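Local coordinates for lipoprotein (Mycoplasma mycoides subsp. capri, PDB 7ADK) that probably acts as a peptidase of the trypsin-like PA clan, within the mycoplasma DUF31 family, possibly cleaving host immunoglobulins, at residues G249-Y257 and A776-G784. Numbering follows the deposited sequence.
Sequences GKVSGLKIY and ASNETARTG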
ATOM      1  N   GLY B 249      -7.584 -22.843 -18.482  1.00 75.84           N
ATOM      2  CA  GLY B 249      -6.596 -22.019 -17.794  1.00 75.84           C
ATOM      3  C   GLY B 249      -5.339 -21.678 -18.593  1.00 75.84           C
ATOM      4  O   GLY B 249      -5.114 -22.194 -19.684  1.00 75.84           O
ATOM      5  N   LYS B 250      -4.513 -20.789 -18.040  1.00 74.06           N
ATOM      6  CA  LYS B 250      -3.386 -20.140 -18.712  1.00 74.06           C
ATOM      7  C   LYS B 250      -2.237 -19.827 -17.731  1.00 74.06           C
ATOM      8  O   LYS B 250      -2.520 -19.365 -16.637  1.00 74.06           O
ATOM      9  CB  LYS B 250      -3.876 -18.805 -19.292  1.00 74.06           C
ATOM     10  CG  LYS B 250      -5.162 -18.702 -20.125  1.00 74.06           C
ATOM     11  CD  LYS B 250      -5.075 -19.191 -21.561  1.00 74.06           C
ATOM     12  CE  LYS B 250      -6.284 -18.754 -22.386  1.00 74.06           C
ATOM     13  NZ  LYS B 250      -7.525 -19.446 -22.028  1.00 74.06           N
ATOM     14  N   VAL B 251      -0.975 -19.938 -18.171  1.00 73.47           N
ATOM     15  CA  VAL B 251       0.286 -19.398 -17.567  1.00 73.47           C
ATOM     16  C   VAL B 251       1.363 -19.259 -18.678  1.00 73.47           C
ATOM     17  O   VAL B 251       1.086 -19.663 -19.807  1.00 73.47           O
ATOM     18  CB  VAL B 251       0.831 -20.277 -16.410  1.00 73.47           C
ATOM     19  CG1 VAL B 251       1.815 -19.518 -15.529  1.00 73.47           C
ATOM     20  CG2 VAL B 251      -0.214 -20.844 -15.448  1.00 73.47           C
ATOM     21  N   SER B 252       2.560 -18.694 -18.439  1.00 74.26           N
ATOM     22  CA  SER B 252       3.774 -18.961 -19.255  1.00 74.26           C
ATOM     23  C   SER B 252       5.094 -18.680 -18.517  1.00 74.26           C
ATOM     24  O   SER B 252       5.411 -17.529 -18.206  1.00 74.26           O
ATOM     25  CB  SER B 252       3.767 -18.183 -20.569  1.00 74.26           C
ATOM     26  OG  SER B 252       5.018 -18.247 -21.222  1.00 74.26           O
ATOM     27  N   GLY B 253       5.886 -19.725 -18.274  1.00 72.77           N
ATOM     28  CA  GLY B 253       7.135 -19.704 -17.508  1.00 72.77           C
ATOM     29  C   GLY B 253       8.360 -19.268 -18.309  1.00 72.77           C
ATOM     30  O   GLY B 253       9.396 -19.930 -18.260  1.00 72.77           O
ATOM     31  N   LEU B 254       8.224 -18.187 -19.079  1.00 74.63           N
ATOM     32  CA  LEU B 254       9.233 -17.714 -20.031  1.00 74.63           C
ATOM     33  C   LEU B 254       9.277 -16.198 -20.253  1.00 74.63           C
ATOM     34  O   LEU B 254      10.333 -15.648 -20.546  1.00 74.63           O
ATOM     35  CB  LEU B 254       9.017 -18.456 -21.349  1.00 74.63           C
ATOM     36  CG  LEU B 254      10.101 -18.188 -22.390  1.00 74.63           C
ATOM     37  CD1 LEU B 254      10.358 -19.442 -23.189  1.00 74.63           C
ATOM     38  CD2 LEU B 254       9.745 -17.107 -23.389  1.00 74.63           C
ATOM     39  N   LYS B 255       8.161 -15.472 -20.133  1.00 72.16           N
ATOM     40  CA  LYS B 255       8.140 -14.006 -20.358  1.00 72.16           C
ATOM     41  C   LYS B 255       8.801 -13.185 -19.240  1.00 72.16           C
ATOM     42  O   LYS B 255       8.615 -11.975 -19.160  1.00 72.16           O
ATOM     43  CB  LYS B 255       6.720 -13.526 -20.689  1.00 72.16           C
ATOM     44  CG  LYS B 255       5.777 -13.593 -19.489  1.00 72.16           C
ATOM     45  CD  LYS B 255       4.407 -13.046 -19.847  1.00 72.16           C
ATOM     46  CE  LYS B 255       3.365 -13.237 -18.732  1.00 72.16           C
ATOM     47  NZ  LYS B 255       2.837 -14.635 -18.694  1.00 72.16           N
ATOM     48  N   ILE B 256       9.531 -13.840 -18.345  1.00 76.40           N
ATOM     49  CA  ILE B 256       9.861 -13.343 -17.014  1.00 76.40           C
ATOM     50  C   ILE B 256      11.384 -13.348 -16.812  1.00 76.40           C
ATOM     51  O   ILE B 256      12.004 -12.292 -16.865  1.00 76.40           O
ATOM     52  CB  ILE B 256       9.038 -14.087 -15.926  1.00 76.40           C
ATOM     53  CG1 ILE B 256       7.530 -14.071 -16.265  1.00 76.40           C
ATOM     54  CG2 ILE B 256       9.285 -13.433 -14.561  1.00 76.40           C
ATOM     55  CD1 ILE B 256       6.591 -14.760 -15.279  1.00 76.40           C
ATOM     56  N   TYR B 257      12.007 -14.511 -16.593  1.00 76.31           N
ATOM     57  CA  TYR B 257      13.441 -14.676 -16.287  1.00 76.31           C
ATOM     58  C   TYR B 257      13.960 -13.888 -15.061  1.00 76.31           C
ATOM     59  O   TYR B 257      15.157 -13.882 -14.770  1.00 76.31           O
ATOM     60  CB  TYR B 257      14.308 -14.385 -17.515  1.00 76.31           C
ATOM     61  CG  TYR B 257      13.909 -15.032 -18.826  1.00 76.31           C
ATOM     62  CD1 TYR B 257      14.102 -16.410 -19.019  1.00 76.31           C
ATOM     63  CD2 TYR B 257      13.480 -14.225 -19.893  1.00 76.31           C
ATOM     64  CE1 TYR B 257      13.879 -16.973 -20.283  1.00 76.31           C
ATOM     65  CE2 TYR B 257      13.246 -14.791 -21.159  1.00 76.31           C
ATOM     66  CZ  TYR B 257      13.447 -16.170 -21.352  1.00 76.31           C
ATOM     67  OH  TYR B 257      13.191 -16.723 -22.561  1.00 76.31           O
ATOM     68  N   ALA B 776      -9.650  -6.957 -20.698  1.00 58.21           N
ATOM     69  CA  ALA B 776      -9.773  -8.174 -19.899  1.00 58.21           C
ATOM     70  C   ALA B 776      -8.445  -8.548 -19.259  1.00 58.21           C
ATOM     71  O   ALA B 776      -7.414  -8.455 -19.911  1.00 58.21           O
ATOM     72  CB  ALA B 776     -10.295  -9.297 -20.774  1.00 58.21           C
ATOM     73  N   SER B 777      -8.465  -9.017 -18.014  1.00 62.09           N
ATOM     74  CA  SER B 777      -7.279  -9.484 -17.282  1.00 62.09           C
ATOM     75  C   SER B 777      -7.334 -10.967 -16.960  1.00 62.09           C
ATOM     76  O   SER B 777      -8.407 -11.522 -16.744  1.00 62.09           O
ATOM     77  CB  SER B 777      -7.102  -8.746 -15.960  1.00 62.09           C
ATOM     78  OG  SER B 777      -6.978  -7.367 -16.170  1.00 62.09           O
ATOM     79  N   ASN B 778      -6.173 -11.595 -16.867  1.00 64.73           N
ATOM     80  CA  ASN B 778      -6.005 -12.932 -16.340  1.00 64.73           C
ATOM     81  C   ASN B 778      -4.733 -12.976 -15.489  1.00 64.73           C
ATOM     82  O   ASN B 778      -3.624 -13.145 -15.982  1.00 64.73           O
ATOM     83  CB  ASN B 778      -6.008 -13.898 -17.523  1.00 64.73           C
ATOM     84  CG  ASN B 778      -5.986 -15.343 -17.098  1.00 64.73           C
ATOM     85  OD1 ASN B 778      -5.542 -15.715 -16.022  1.00 64.73           O
ATOM     86  ND2 ASN B 778      -6.460 -16.212 -17.941  1.00 64.73           N
ATOM     87  N   GLU B 779      -4.884 -12.800 -14.174  1.00 67.64           N
ATOM     88  CA  GLU B 779      -3.760 -12.772 -13.233  1.00 67.64           C
ATOM     89  C   GLU B 779      -3.153 -14.149 -12.952  1.00 67.64           C
ATOM     90  O   GLU B 779      -2.097 -14.221 -12.336  1.00 67.64           O
ATOM     91  CB  GLU B 779      -4.138 -11.998 -11.957  1.00 67.64           C
ATOM     92  CG  GLU B 779      -5.217 -12.658 -11.085  1.00 67.64           C
ATOM     93  CD  GLU B 779      -5.497 -11.868  -9.792  1.00 67.64           C
ATOM     94  OE1 GLU B 779      -6.649 -11.441  -9.557  1.00 67.64           O
ATOM     95  OE2 GLU B 779      -4.595 -11.699  -8.940  1.00 67.64           O
ATOM     96  N   THR B 780      -3.743 -15.232 -13.461  1.00 68.24           N
ATOM     97  CA  THR B 780      -3.084 -16.553 -13.500  1.00 68.24           C
ATOM     98  C   THR B 780      -2.225 -16.711 -14.765  1.00 68.24           C
ATOM     99  O   THR B 780      -1.107 -17.203 -14.683  1.00 68.24           O
ATOM    100  CB  THR B 780      -4.104 -17.684 -13.348  1.00 68.24           C
ATOM    101  OG1 THR B 780      -4.842 -17.498 -12.163  1.00 68.24           O
ATOM    102  CG2 THR B 780      -3.459 -19.047 -13.218  1.00 68.24           C
ATOM    103  N   ALA B 781      -2.683 -16.213 -15.919  1.00 68.86           N
ATOM    104  CA  ALA B 781      -1.872 -16.055 -17.133  1.00 68.86           C
ATOM    105  C   ALA B 781      -0.758 -15.008 -16.982  1.00 68.86           C
ATOM    106  O   ALA B 781       0.216 -15.025 -17.730  1.00 68.86           O
ATOM    107  CB  ALA B 781      -2.772 -15.614 -18.288  1.00 68.86           C
ATOM    108  N   ARG B 782      -0.935 -14.056 -16.062  1.00 65.94           N
ATOM    109  CA  ARG B 782      -0.086 -12.883 -15.864  1.00 65.94           C
ATOM    110  C   ARG B 782      -0.084 -11.950 -17.091  1.00 65.94           C
ATOM    111  O   ARG B 782       0.886 -11.250 -17.350  1.00 65.94           O
ATOM    112  CB  ARG B 782       1.296 -13.304 -15.321  1.00 65.94           C
ATOM    113  CG  ARG B 782       1.227 -14.413 -14.255  1.00 65.94           C
ATOM    114  CD  ARG B 782       2.553 -14.622 -13.520  1.00 65.94           C
ATOM    115  NE  ARG B 782       2.533 -15.875 -12.744  1.00 65.94           N
ATOM    116  CZ  ARG B 782       3.118 -17.011 -13.052  1.00 65.94           C
ATOM    117  NH1 ARG B 782       3.820 -17.170 -14.136  1.00 65.94           N
ATOM    118  NH2 ARG B 782       3.013 -18.039 -12.271  1.00 65.94           N
ATOM    119  N   THR B 783      -1.177 -11.932 -17.848  1.00 63.71           N
ATOM    120  CA  THR B 783      -1.372 -11.121 -19.049  1.00 63.71           C
ATOM    121  C   THR B 783      -2.860 -10.813 -19.216  1.00 63.71           C
ATOM    122  O   THR B 783      -3.696 -11.196 -18.402  1.00 63.71           O
ATOM    123  CB  THR B 783      -0.728 -11.816 -20.262  1.00 63.71           C
ATOM    124  OG1 THR B 783      -0.697 -11.020 -21.413  1.00 63.71           O
ATOM    125  CG2 THR B 783      -1.429 -13.089 -20.694  1.00 63.71           C
ATOM    126  N   GLY B 784      -3.228 -10.100 -20.259  1.00 57.60           N
ATOM    127  CA  GLY B 784      -4.612  -9.824 -20.596  1.00 57.60           C
ATOM    128  C   GLY B 784      -4.729  -9.261 -21.999  1.00 57.60           C
ATOM    129  O   GLY B 784      -3.746  -9.234 -22.722  1.00 57.60           O
TER
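K255 reaches across to the hairpin turn and donates from NZ to A781 O at 2.8 Å, the one hydrogen bond between 249-257 and 776-784. A chi1 of 70° wedges CG of K255 between its own N and C; from there the chain runs extended until chi4 turns the ammonium onto the carbonyl, nearly in line with its C=O bond (161°). CE of K255 passes alongside R782 O at 3.5 Å. R782 stretches from CG to NE toward the loop, and V251 CG1 lies over one face of its guanidinium, 3.4 Å from NH1. CD1 of I256, whose side chain crosses that of R782 at about a right angle, comes within 3.8 Å of R782 NH1, while S252 O stands at the guanidinium edge, too far from NH1 for a hydrogen bond. Where K250 crosses N778, CG of K250 packs 3.6 Å from ND2 of N778, and CB of K250 meets CB of A781. N778, with CG anti to the backbone N (chi1 -174°), accepts A781 N at OD1 over 2.9 Å, the donor coming from above the amide carbonyl plane, an Asx motif; pairing of N778 with both R782 and T783 makes a G1 beta bulge. Y703 links the two sides, its hydroxyl bonded to N778 ND2 and its ring in a cation-pi contact with K250, whose NZ also bonds D248 O and S227 OG. The loop thus lies against the turn joining antiparallel strands 769-778 and 783-792, with helix 176-192 touching K250 through Y187 and V251 through R190.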